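Local coordinates for Serine/threonine-protein kinase PknI (Mycobacterium tuberculosis, PDB 5XLM), which phosphorylates proteins on serine and threonine, slows mycobacterial growth inside the infected host, and probably works as a dimer through its extracellular sensor domain, at residues 67-72 and 184-189; 74-79 and 101-106; 38-43 and 172-177. All coordinates share one frame; numbering follows the deposited sequence.

How the contacts relate
All three contacts belong to one curled antiparallel sheet of the extracellular sensor domain. Strand 62-72 is the common element: it pairs with strand 38-51, which carries contact 3, and with strand 77-83, which carries contact 2, while in contact 1 the C-terminal tail lies against its side chains. Centres of contacts 1 and 2 are 11 Å apart, those of 1 and 3 15 Å, and those of 2 and 3 18 Å. Contact 2 falls within the spans bridged by the other two, which interlock: residues 172-177 pair with 38-43, then the tail 184-189 runs alongside strand 62-72. The sheet thus closes on itself, probably steadying both ends of the ordered domain.

Contact 1. Residues 67-72 and 184-189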
ATOM      1  N   ALA A  67      -9.669  -2.770  -1.763  1.00 30.76           N
ATOM      2  CA  ALA A  67     -10.132  -3.545  -2.906  1.00 35.93           C
ATOM      3  C   ALA A  67      -9.171  -3.287  -4.061  1.00 25.56           C
ATOM      4  O   ALA A  67      -9.124  -2.178  -4.603  1.00 30.82           O
ATOM      5  CB  ALA A  67     -11.566  -3.173  -3.273  1.00 32.26           C
ATOM      6  N   PHE A  68      -8.396  -4.304  -4.422  1.00 26.64           N
ATOM      7  CA  PHE A  68      -7.374  -4.195  -5.453  1.00 25.96           C
ATOM      8  C   PHE A  68      -7.895  -4.717  -6.786  1.00 26.62           C
ATOM      9  O   PHE A  68      -8.612  -5.721  -6.836  1.00 26.61           O
ATOM     10  CB  PHE A  68      -6.116  -4.976  -5.062  1.00 26.52           C
ATOM     11  CG  PHE A  68      -5.115  -4.181  -4.270  1.00 26.42           C
ATOM     12  CD1 PHE A  68      -3.986  -3.662  -4.883  1.00 26.37           C
ATOM     13  CD2 PHE A  68      -5.293  -3.969  -2.912  1.00 26.51           C
ATOM     14  CE1 PHE A  68      -3.056  -2.938  -4.159  1.00 29.57           C
ATOM     15  CE2 PHE A  68      -4.365  -3.243  -2.184  1.00 28.69           C
ATOM     16  CZ  PHE A  68      -3.247  -2.728  -2.808  1.00 27.80           C
ATOM     17  N   ARG A  69      -7.526  -4.030  -7.865  1.00 25.84           N
ATOM     18  CA  ARG A  69      -7.723  -4.533  -9.216  1.00 30.82           C
ATOM     19  C   ARG A  69      -6.477  -4.207 -10.029  1.00 30.49           C
ATOM     20  O   ARG A  69      -5.850  -3.161  -9.831  1.00 28.65           O
ATOM     21  CB  ARG A  69      -8.986  -3.941  -9.867  1.00 41.52           C
ATOM     22  CG  ARG A  69      -8.768  -2.631 -10.590  1.00 55.84           C
ATOM     23  CD  ARG A  69     -10.069  -1.900 -10.881  1.00 66.01           C
ATOM     24  NE  ARG A  69     -10.807  -2.444 -12.018  1.00 74.40           N
ATOM     25  CZ  ARG A  69     -12.081  -2.819 -11.971  1.00 80.00           C
ATOM     26  NH1 ARG A  69     -12.769  -2.705 -10.842  1.00 80.61           N
ATOM     27  NH2 ARG A  69     -12.672  -3.299 -13.056  1.00 81.47           N
ATOM     28  N   THR A  70      -6.105  -5.116 -10.926  1.00 30.47           N
ATOM     29  CA  THR A  70      -4.865  -5.007 -11.681  1.00 30.39           C
ATOM     30  C   THR A  70      -5.152  -5.115 -13.171  1.00 31.51           C
ATOM     31  O   THR A  70      -5.971  -5.934 -13.597  1.00 33.81           O
ATOM     32  CB  THR A  70      -3.863  -6.093 -11.255  1.00 27.96           C
ATOM     33  OG1 THR A  70      -3.511  -5.909  -9.877  1.00 28.71           O
ATOM     34  CG2 THR A  70      -2.600  -6.035 -12.102  1.00 36.54           C
ATOM     35  N   SER A  71      -4.484  -4.272 -13.957  1.00 32.08           N
ATOM     36  CA  SER A  71      -4.541  -4.338 -15.411  1.00 36.25           C
ATOM     37  C   SER A  71      -3.127  -4.228 -15.960  1.00 37.39           C
ATOM     38  O   SER A  71      -2.371  -3.331 -15.570  1.00 31.88           O
ATOM     39  CB  SER A  71      -5.431  -3.228 -15.985  1.00 44.54           C
ATOM     40  OG  SER A  71      -4.885  -1.948 -15.730  1.00 61.31           O
ATOM     41  N   CYS A  72      -2.768  -5.143 -16.855  1.00 29.53           N
ATOM     42  CA  CYS A  72      -1.421  -5.227 -17.401  1.00 30.21           C
ATOM     43  C   CYS A  72      -1.443  -4.965 -18.898  1.00 32.51           C
ATOM     44  O   CYS A  72      -2.301  -5.484 -19.620  1.00 36.79           O
ATOM     45  CB  CYS A  72      -0.795  -6.604 -17.136  1.00 31.15           C
ATOM     46  SG  CYS A  72      -0.562  -7.062 -15.396  1.00 39.39           S
ATOM     47  N   VAL A 184     -13.997  -0.540  -8.052  1.00 60.61           N
ATOM     48  CA  VAL A 184     -12.592  -0.146  -8.021  1.00 56.53           C
ATOM     49  C   VAL A 184     -12.269   0.519  -9.354  1.00 55.50           C
ATOM     50  O   VAL A 184     -12.578  -0.046 -10.413  1.00 58.30           O
ATOM     51  CB  VAL A 184     -11.672  -1.348  -7.757  1.00 54.96           C
ATOM     52  CG1 VAL A 184     -10.268  -0.876  -7.396  1.00 54.09           C
ATOM     53  CG2 VAL A 184     -12.245  -2.230  -6.661  1.00 58.19           C
ATOM     54  N   PRO A 185     -11.676   1.713  -9.358  1.00 54.04           N
ATOM     55  CA  PRO A 185     -11.352   2.374 -10.631  1.00 54.14           C
ATOM     56  C   PRO A 185     -10.275   1.601 -11.379  1.00 61.87           C
ATOM     57  O   PRO A 185      -9.184   1.369 -10.854  1.00 58.63           O
ATOM     58  CB  PRO A 185     -10.860   3.760 -10.197  1.00 52.75           C
ATOM     59  CG  PRO A 185     -10.389   3.569  -8.793  1.00 53.52           C
ATOM     60  CD  PRO A 185     -11.299   2.535  -8.195  1.00 56.76           C
ATOM     61  N   ASP A 186     -10.593   1.191 -12.602  1.00 72.33           N
ATOM     62  CA  ASP A 186      -9.647   0.459 -13.434  1.00 76.10           C
ATOM     63  C   ASP A 186      -8.418   1.322 -13.680  1.00 63.80           C
ATOM     64  O   ASP A 186      -8.551   2.436 -14.211  1.00 72.45           O
ATOM     65  CB  ASP A 186     -10.301   0.057 -14.755  1.00 90.65           C
ATOM     66  CG  ASP A 186      -9.514  -1.007 -15.506  1.00 98.27           C
ATOM     67  OD1 ASP A 186      -8.279  -0.874 -15.634  1.00 99.56           O
ATOM     68  OD2 ASP A 186     -10.137  -1.985 -15.973  1.00102.40           O
ATOM     69  N   PRO A 187      -7.218   0.870 -13.308  1.00 50.88           N
ATOM     70  CA  PRO A 187      -6.024   1.699 -13.537  1.00 52.65           C
ATOM     71  C   PRO A 187      -5.753   1.956 -15.003  1.00 60.60           C
ATOM     72  O   PRO A 187      -5.086   2.945 -15.326  1.00 68.64           O
ATOM     73  CB  PRO A 187      -4.896   0.885 -12.890  1.00 47.79           C
ATOM     74  CG  PRO A 187      -5.404  -0.531 -12.892  1.00 44.42           C
ATOM     75  CD  PRO A 187      -6.889  -0.434 -12.706  1.00 44.59           C
ATOM     76  N   ALA A 188      -6.257   1.112 -15.897  1.00 63.20           N
ATOM     77  CA  ALA A 188      -6.164   1.339 -17.338  1.00 72.08           C
ATOM     78  C   ALA A 188      -7.308   2.215 -17.839  1.00 82.95           C
ATOM     79  O   ALA A 188      -7.953   1.903 -18.841  1.00 89.04           O
ATOM     80  CB  ALA A 188      -6.152   0.002 -18.064  1.00 69.03           C
ATOM     81  N   THR A 189      -7.595   3.289 -17.107  1.00 84.31           N
ATOM     82  CA  THR A 189      -8.611   4.251 -17.496  1.00 81.70           C
ATOM     83  C   THR A 189      -8.094   5.678 -17.320  1.00 80.19           C
ATOM     84  O   THR A 189      -7.573   6.034 -16.262  1.00 81.41           O
ATOM     85  CB  THR A 189      -9.910   4.086 -16.683  1.00 83.16           C
ATOM     86  OG1 THR A 189      -9.606   4.078 -15.286  1.00 80.59           O
ATOM     87  CG2 THR A 189     -10.622   2.798 -17.063  1.00 85.42           C
TER
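Arg69, Val184 and Ser71 account for most of this contact, in which the irregular C-terminal tail 184-189 runs in nearly the same direction as strand 67-72. Arg69 has the largest share. Its CG sits between the backbone N and the carbonyl carbon (chi1 88°), and a bend at chi3 turns the chain across the tail, its guanidinium passing over the Val184 carbonyl and beside Asp186. CG packs on Pro187 CD at 3.6 Å. The carbonyl oxygen of Val184 is 2.7 Å from Arg69 NH1, but the angle is too poor for a hydrogen bond. A branched, apolar valine suits this place: CG1 packs on Arg69 CD and nears the Ala67 carbonyl oxygen at 3.3 Å, while CG2 turns to Ala67 CB at 3.6 Å.

Farther along, small Ser71 lets the tail come close, its OG lying 3.2 Å from Pro187 CG and 3.3 Å from Ala188 CB. An Asx turn shapes the tail here, Ala188 N donating to Asp186 OD1 over 2.8 Å. Asp186 OD2 is 4.0 Å from Arg69 NE, beyond salt-bridge range, though this aspartate is poorly ordered and its carboxylate less certain.

Strand 62-72 already bonds by its backbone to strand 77-83 (Arg69 with Ala80) and to strand 38-51 (Phe68 with Gly38), and the tail therefore packs on the sheet's face without adding a strand. It is held largely by van der Waals contact, probably with electrostatic attraction between the guanidinium and the Val184 carbonyl oxygen, and a weaker one to Asp186.

Contact 2. Residues 74-79 and 101-106; sequences PTECLA and LMQFGE
Strands 77-79 and 101-105 run antiparallel, their axes approaching to 4.6 Å, with Leu78 and Gln103 forming a non-hydrogen-bonded pair and Ala79 and Met102 the hydrogen-bonded pair beside it. This is a regular antiparallel ladder within the curled sheet of the sensor domain. Ala79 and Met102 exchange two backbone bonds, N to O in each direction and both 2.7 Å long, and Phe104 N donates to Cys77 O in a nearly straight bond of 3.0 Å. Between these rungs, the CA hydrogen of Leu78 faces Met102 O.

Side chains alternate between the two faces. On the buried face, Ala79 CB lies 4.3 Å from Met102 CB; the small alanine packs against Phe68 and Trp109, while the flexible methionine leads away from the strand pair to reach the same two aromatic residues. Cys77 is tied by its disulfide to Cys72, closing the turn between strands 62-72 and 77-83, and its CB approaches Phe104 CB, whose ring meets Trp109 edge-to-face.

The face of Leu78 and Gln103 is more open to solvent, although Pro187 of the tail packs on Leu78. Here the two side chains lie side by side, pointing the same way. Gln103 is extended, with CG anti to the backbone N (chi1 180°), which lays its aliphatic part alongside Leu78. Beyond, its amide meets the extended Glu76 obliquely, the carboxylate and amide planes 36° apart; Gln103 NE2 is 3.2 Å from Glu76 OE1, although the angle is poor for a hydrogen bond. Leu78 CD2 touches Gln103 CB at 3.6 Å.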
ATOM      1  N   PRO A  74       1.347  -5.166 -22.334  1.00 32.36           N
ATOM      2  CA  PRO A  74       2.495  -6.049 -22.593  1.00 44.38           C
ATOM      3  C   PRO A  74       3.767  -5.637 -21.866  1.00 48.14           C
ATOM      4  O   PRO A  74       4.673  -6.469 -21.712  1.00 49.95           O
ATOM      5  CB  PRO A  74       2.669  -5.967 -24.119  1.00 40.74           C
ATOM      6  CG  PRO A  74       1.831  -4.805 -24.565  1.00 44.81           C
ATOM      7  CD  PRO A  74       0.705  -4.744 -23.591  1.00 34.11           C
ATOM      8  N   THR A  75       3.867  -4.391 -21.403  1.00 47.60           N
ATOM      9  CA  THR A  75       5.089  -3.891 -20.787  1.00 48.91           C
ATOM     10  C   THR A  75       4.983  -3.636 -19.290  1.00 40.48           C
ATOM     11  O   THR A  75       5.975  -3.824 -18.581  1.00 43.76           O
ATOM     12  CB  THR A  75       5.539  -2.595 -21.479  1.00 47.64           C
ATOM     13  OG1 THR A  75       4.433  -1.688 -21.573  1.00 50.48           O
ATOM     14  CG2 THR A  75       6.068  -2.893 -22.875  1.00 51.26           C
ATOM     15  N   GLU A  76       3.824  -3.216 -18.784  1.00 35.89           N
ATOM     16  CA  GLU A  76       3.699  -2.829 -17.386  1.00 36.63           C
ATOM     17  C   GLU A  76       2.442  -3.427 -16.770  1.00 30.77           C
ATOM     18  O   GLU A  76       1.466  -3.717 -17.467  1.00 34.53           O
ATOM     19  CB  GLU A  76       3.662  -1.303 -17.226  1.00 41.86           C
ATOM     20  CG  GLU A  76       4.918  -0.590 -17.698  1.00 67.04           C
ATOM     21  CD  GLU A  76       4.833   0.915 -17.517  1.00 80.35           C
ATOM     22  OE1 GLU A  76       3.796   1.394 -17.006  1.00 80.05           O
ATOM     23  OE2 GLU A  76       5.799   1.619 -17.885  1.00 81.18           O
ATOM     24  N   CYS A  77       2.478  -3.604 -15.452  1.00 31.27           N
ATOM     25  CA  CYS A  77       1.316  -3.995 -14.665  1.00 33.85           C
ATOM     26  C   CYS A  77       1.037  -2.917 -13.627  1.00 36.04           C
ATOM     27  O   CYS A  77       1.931  -2.538 -12.862  1.00 33.70           O
ATOM     28  CB  CYS A  77       1.531  -5.345 -13.976  1.00 40.51           C
ATOM     29  SG  CYS A  77       1.425  -6.799 -15.045  1.00 45.18           S
ATOM     30  N   LEU A  78      -0.197  -2.423 -13.607  1.00 38.69           N
ATOM     31  CA  LEU A  78      -0.627  -1.411 -12.655  1.00 34.50           C
ATOM     32  C   LEU A  78      -1.732  -1.969 -11.773  1.00 37.35           C
ATOM     33  O   LEU A  78      -2.535  -2.801 -12.205  1.00 34.41           O
ATOM     34  CB  LEU A  78      -1.130  -0.152 -13.365  1.00 35.13           C
ATOM     35  CG  LEU A  78      -0.147   0.575 -14.278  1.00 38.89           C
ATOM     36  CD1 LEU A  78      -0.839   1.748 -14.948  1.00 42.95           C
ATOM     37  CD2 LEU A  78       1.063   1.042 -13.493  1.00 34.80           C
ATOM     38  N   ALA A  79      -1.774  -1.493 -10.532  1.00 29.84           N
ATOM     39  CA  ALA A  79      -2.784  -1.905  -9.572  1.00 29.54           C
ATOM     40  C   ALA A  79      -3.381  -0.666  -8.929  1.00 29.83           C
ATOM     41  O   ALA A  79      -2.648   0.238  -8.515  1.00 37.81           O
ATOM     42  CB  ALA A  79      -2.189  -2.828  -8.503  1.00 30.07           C
ATOM     43  N   LEU A 101      -2.303   4.109  -6.539  1.00 31.34           N
ATOM     44  CA  LEU A 101      -1.889   3.237  -7.626  1.00 28.71           C
ATOM     45  C   LEU A 101      -0.538   2.615  -7.310  1.00 32.23           C
ATOM     46  O   LEU A 101       0.319   3.251  -6.690  1.00 31.16           O
ATOM     47  CB  LEU A 101      -1.811   4.014  -8.945  1.00 37.67           C
ATOM     48  CG  LEU A 101      -2.979   4.969  -9.212  1.00 52.00           C
ATOM     49  CD1 LEU A 101      -2.746   5.777 -10.479  1.00 57.39           C
ATOM     50  CD2 LEU A 101      -4.297   4.207  -9.296  1.00 48.68           C
ATOM     51  N   MET A 102      -0.352   1.369  -7.738  1.00 25.46           N
ATOM     52  CA  MET A 102       0.928   0.689  -7.610  1.00 34.67           C
ATOM     53  C   MET A 102       1.360   0.157  -8.968  1.00 23.04           C
ATOM     54  O   MET A 102       0.535  -0.324  -9.751  1.00 32.75           O
ATOM     55  CB  MET A 102       0.870  -0.457  -6.594  1.00 23.43           C
ATOM     56  CG  MET A 102       0.350  -0.050  -5.233  1.00 24.65           C
ATOM     57  SD  MET A 102       0.639  -1.294  -3.964  1.00 24.49           S
ATOM     58  CE  MET A 102       2.386  -1.054  -3.650  1.00 28.47           C
ATOM     59  N   GLN A 103       2.656   0.254  -9.241  1.00 23.03           N
ATOM     60  CA  GLN A 103       3.249  -0.236 -10.476  1.00 23.32           C
ATOM     61  C   GLN A 103       4.264  -1.314 -10.132  1.00 20.46           C
ATOM     62  O   GLN A 103       5.120  -1.110  -9.265  1.00 20.85           O
ATOM     63  CB  GLN A 103       3.917   0.902 -11.254  1.00 24.16           C
ATOM     64  CG  GLN A 103       4.567   0.474 -12.555  1.00 35.95           C
ATOM     65  CD  GLN A 103       5.049   1.656 -13.376  1.00 49.03           C
ATOM     66  OE1 GLN A 103       4.829   2.814 -13.011  1.00 55.74           O
ATOM     67  NE2 GLN A 103       5.710   1.370 -14.492  1.00 49.12           N
ATOM     68  N   PHE A 104       4.163  -2.463 -10.796  1.00 19.34           N
ATOM     69  CA  PHE A 104       5.120  -3.535 -10.570  1.00 23.73           C
ATOM     70  C   PHE A 104       6.371  -3.295 -11.400  1.00 24.58           C
ATOM     71  O   PHE A 104       6.293  -3.037 -12.606  1.00 24.35           O
ATOM     72  CB  PHE A 104       4.521  -4.898 -10.908  1.00 19.23           C
ATOM     73  CG  PHE A 104       5.330  -6.055 -10.384  1.00 23.81           C
ATOM     74  CD1 PHE A 104       5.144  -6.514  -9.093  1.00 26.13           C
ATOM     75  CD2 PHE A 104       6.286  -6.674 -11.178  1.00 29.22           C
ATOM     76  CE1 PHE A 104       5.888  -7.572  -8.598  1.00 31.51           C
ATOM     77  CE2 PHE A 104       7.034  -7.736 -10.691  1.00 25.85           C
ATOM     78  CZ  PHE A 104       6.835  -8.185  -9.397  1.00 23.87           C
ATOM     79  N   GLY A 105       7.524  -3.374 -10.746  1.00 22.40           N
ATOM     80  CA  GLY A 105       8.800  -3.156 -11.395  1.00 19.42           C
ATOM     81  C   GLY A 105       9.939  -3.520 -10.468  1.00 24.96           C
ATOM     82  O   GLY A 105       9.861  -3.276  -9.260  1.00 21.98           O
ATOM     83  N   GLU A 106      10.993  -4.118 -11.025  1.00 24.56           N
ATOM     84  CA  GLU A 106      12.145  -4.581 -10.250  1.00 26.80           C
ATOM     85  C   GLU A 106      11.719  -5.587  -9.181  1.00 18.74           C
ATOM     86  O   GLU A 106      12.270  -5.629  -8.079  1.00 21.44           O
ATOM     87  CB  GLU A 106      12.908  -3.409  -9.627  1.00 30.42           C
ATOM     88  CG  GLU A 106      13.632  -2.519 -10.632  1.00 38.00           C
ATOM     89  CD  GLU A 106      12.684  -1.664 -11.452  1.00 44.54           C
ATOM     90  OE1 GLU A 106      12.565  -1.901 -12.674  1.00 43.95           O
ATOM     91  OE2 GLU A 106      12.049  -0.760 -10.869  1.00 44.81           O
TER

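Contact 3. Residues 38-43 and 172-177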
ATOM      1  N   GLY A  38      -8.875  -8.573  -5.669  1.00 36.55           N
ATOM      2  CA  GLY A  38      -9.636  -9.046  -4.537  1.00 38.17           C
ATOM      3  C   GLY A  38      -9.516  -8.099  -3.369  1.00 38.03           C
ATOM      4  O   GLY A  38      -8.942  -7.010  -3.470  1.00 32.49           O
ATOM      5  N   THR A  39     -10.069  -8.519  -2.235  1.00 40.02           N
ATOM      6  CA  THR A  39      -9.973  -7.739  -1.010  1.00 40.68           C
ATOM      7  C   THR A  39      -8.647  -8.033  -0.321  1.00 38.33           C
ATOM      8  O   THR A  39      -8.304  -9.197  -0.087  1.00 32.75           O
ATOM      9  CB  THR A  39     -11.136  -8.057  -0.072  1.00 42.70           C
ATOM     10  OG1 THR A  39     -12.374  -7.738  -0.720  1.00 44.20           O
ATOM     11  CG2 THR A  39     -11.017  -7.250   1.216  1.00 39.97           C
ATOM     12  N   TYR A  40      -7.905  -6.979   0.002  1.00 38.49           N
ATOM     13  CA  TYR A  40      -6.599  -7.102   0.631  1.00 35.72           C
ATOM     14  C   TYR A  40      -6.571  -6.337   1.945  1.00 36.19           C
ATOM     15  O   TYR A  40      -7.117  -5.233   2.048  1.00 34.67           O
ATOM     16  CB  TYR A  40      -5.484  -6.592  -0.292  1.00 29.95           C
ATOM     17  CG  TYR A  40      -5.070  -7.584  -1.353  1.00 32.88           C
ATOM     18  CD1 TYR A  40      -5.829  -7.761  -2.502  1.00 24.63           C
ATOM     19  CD2 TYR A  40      -3.915  -8.343  -1.207  1.00 28.43           C
ATOM     20  CE1 TYR A  40      -5.451  -8.666  -3.474  1.00 27.65           C
ATOM     21  CE2 TYR A  40      -3.529  -9.252  -2.173  1.00 24.68           C
ATOM     22  CZ  TYR A  40      -4.300  -9.409  -3.303  1.00 30.56           C
ATOM     23  OH  TYR A  40      -3.921 -10.311  -4.270  1.00 37.20           O
ATOM     24  N   ARG A  41      -5.936  -6.938   2.944  1.00 29.13           N
ATOM     25  CA  ARG A  41      -5.743  -6.328   4.253  1.00 27.31           C
ATOM     26  C   ARG A  41      -4.287  -5.900   4.373  1.00 31.22           C
ATOM     27  O   ARG A  41      -3.381  -6.730   4.245  1.00 32.36           O
ATOM     28  CB  ARG A  41      -6.119  -7.304   5.366  1.00 29.14           C
ATOM     29  CG  ARG A  41      -5.520  -6.981   6.722  1.00 33.54           C
ATOM     30  CD  ARG A  41      -5.971  -7.996   7.760  1.00 35.56           C
ATOM     31  NE  ARG A  41      -5.166  -7.937   8.975  1.00 43.53           N
ATOM     32  CZ  ARG A  41      -4.101  -8.699   9.197  1.00 60.95           C
ATOM     33  NH1 ARG A  41      -3.710  -9.579   8.284  1.00 60.98           N
ATOM     34  NH2 ARG A  41      -3.423  -8.580  10.332  1.00 67.72           N
ATOM     35  N   ILE A  42      -4.066  -4.611   4.609  1.00 25.64           N
ATOM     36  CA  ILE A  42      -2.727  -4.042   4.703  1.00 26.82           C
ATOM     37  C   ILE A  42      -2.471  -3.673   6.156  1.00 30.30           C
ATOM     38  O   ILE A  42      -3.246  -2.924   6.762  1.00 31.78           O
ATOM     39  CB  ILE A  42      -2.560  -2.822   3.787  1.00 23.70           C
ATOM     40  CG1 ILE A  42      -2.801  -3.216   2.328  1.00 22.97           C
ATOM     41  CG2 ILE A  42      -1.177  -2.208   3.962  1.00 23.20           C
ATOM     42  CD1 ILE A  42      -2.575  -2.089   1.341  1.00 23.18           C
ATOM     43  N   GLU A  43      -1.387  -4.201   6.716  1.00 26.00           N
ATOM     44  CA  GLU A  43      -0.978  -3.900   8.082  1.00 27.03           C
ATOM     45  C   GLU A  43       0.276  -3.038   8.029  1.00 28.92           C
ATOM     46  O   GLU A  43       1.329  -3.491   7.571  1.00 30.72           O
ATOM     47  CB  GLU A  43      -0.731  -5.178   8.881  1.00 33.91           C
ATOM     48  CG  GLU A  43      -0.395  -4.922  10.345  1.00 43.33           C
ATOM     49  CD  GLU A  43      -0.148  -6.201  11.126  1.00 54.89           C
ATOM     50  OE1 GLU A  43       0.574  -7.085  10.617  1.00 53.22           O
ATOM     51  OE2 GLU A  43      -0.686  -6.325  12.245  1.00 63.07           O
ATOM     52  N   ALA A 172       0.684  -7.366   3.468  1.00 25.25           N
ATOM     53  CA  ALA A 172      -0.580  -7.358   2.743  1.00 29.65           C
ATOM     54  C   ALA A 172      -0.998  -8.794   2.476  1.00 28.92           C
ATOM     55  O   ALA A 172      -0.218  -9.579   1.928  1.00 27.60           O
ATOM     56  CB  ALA A 172      -0.465  -6.577   1.430  1.00 26.39           C
ATOM     57  N   SER A 173      -2.221  -9.137   2.866  1.00 33.32           N
ATOM     58  CA  SER A 173      -2.741 -10.485   2.700  1.00 29.20           C
ATOM     59  C   SER A 173      -4.126 -10.419   2.079  1.00 31.37           C
ATOM     60  O   SER A 173      -4.941  -9.566   2.444  1.00 35.33           O
ATOM     61  CB  SER A 173      -2.785 -11.231   4.040  1.00 37.14           C
ATOM     62  OG  SER A 173      -3.192 -10.371   5.092  1.00 47.90           O
ATOM     63  N   ARG A 174      -4.382 -11.318   1.132  1.00 30.44           N
ATOM     64  CA  ARG A 174      -5.639 -11.312   0.398  1.00 36.56           C
ATOM     65  C   ARG A 174      -6.733 -11.986   1.217  1.00 44.16           C
ATOM     66  O   ARG A 174      -6.525 -13.064   1.783  1.00 46.59           O
ATOM     67  CB  ARG A 174      -5.468 -12.018  -0.947  1.00 34.35           C
ATOM     68  CG  ARG A 174      -6.684 -11.934  -1.852  1.00 35.49           C
ATOM     69  CD  ARG A 174      -6.432 -12.636  -3.176  1.00 36.58           C
ATOM     70  NE  ARG A 174      -7.549 -12.474  -4.104  1.00 46.46           N
ATOM     71  CZ  ARG A 174      -8.607 -13.276  -4.148  1.00 47.05           C
ATOM     72  NH1 ARG A 174      -8.699 -14.300  -3.309  1.00 51.76           N
ATOM     73  NH2 ARG A 174      -9.576 -13.053  -5.027  1.00 48.19           N
ATOM     74  N   SER A 175      -7.899 -11.348   1.279  1.00 46.76           N
ATOM     75  CA  SER A 175      -9.045 -11.841   2.043  1.00 57.07           C
ATOM     76  C   SER A 175     -10.198 -12.069   1.070  1.00 64.35           C
ATOM     77  O   SER A 175     -11.132 -11.270   0.990  1.00 69.83           O
ATOM     78  CB  SER A 175      -9.428 -10.854   3.156  1.00 56.11           C
ATOM     79  OG  SER A 175      -8.304 -10.522   3.952  1.00 59.14           O
ATOM     80  N   GLY A 176     -10.124 -13.167   0.324  1.00 64.22           N
ATOM     81  CA  GLY A 176     -11.181 -13.491  -0.611  1.00 61.48           C
ATOM     82  C   GLY A 176     -11.239 -12.537  -1.796  1.00 62.84           C
ATOM     83  O   GLY A 176     -10.324 -11.759  -2.067  1.00 63.69           O
ATOM     84  N   ASP A 177     -12.365 -12.612  -2.502  1.00 62.69           N
ATOM     85  CA  ASP A 177     -12.559 -11.859  -3.731  1.00 59.32           C
ATOM     86  C   ASP A 177     -12.951 -10.415  -3.423  1.00 52.12           C
ATOM     87  O   ASP A 177     -13.041  -9.992  -2.266  1.00 53.65           O
ATOM     88  CB  ASP A 177     -13.616 -12.532  -4.602  1.00 70.46           C
ATOM     89  CG  ASP A 177     -13.347 -14.009  -4.811  1.00 78.70           C
ATOM     90  OD1 ASP A 177     -12.168 -14.418  -4.739  1.00 78.34           O
ATOM     91  OD2 ASP A 177     -14.316 -14.761  -5.048  1.00 83.52           O
TER
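Tyr40 and Arg174 face each other as a non-hydrogen-bonded pair of the antiparallel ladder, and the arginine lies across the tyrosine ring. Arg174 CB stands over one ring face, 3.9 Å from the Tyr40 centroid, in a CH-pi contact; with CG anti to the backbone N (chi1 -174°) and the chain extended, CD reaches on to Tyr40 OH. A long arginine suits this place because its methylenes cover the ring while its charged end goes farther. That end has two hydrogen-bonding partners: Arg174 NH2 forms a salt bridge with Asp177 OD1 at 2.9 Å, in plane at the guanidinium edge, though the aspartate is poorly ordered, and NE donates to the carbonyl of Asp37. Gly176 O lies over the centre of one guanidinium face, 3.1 Å above its plane.

Around this pair, Arg41 and Ser173 exchange backbone bonds, and Ser175 N donates to Thr39 O over 2.6 Å. Past the strand end, the chain turns through Gly176, whose positive phi favours glycine. Thr39 holds this turn, its N donating to Gly176 O and its OG1 to Asp177 O at 2.8 Å. Gly38 has backbone angles that call for glycine, and its CA lies close against Gly176 O and Arg174 NE.

On the inward Tyr40 face, Tyr40 meets Phe68 edge-to-face and Leu146 packs on Tyr40 and Ala172. Strand 38-51 bonds onward to strand 62-72, and strand 165-174 to strand 146-154.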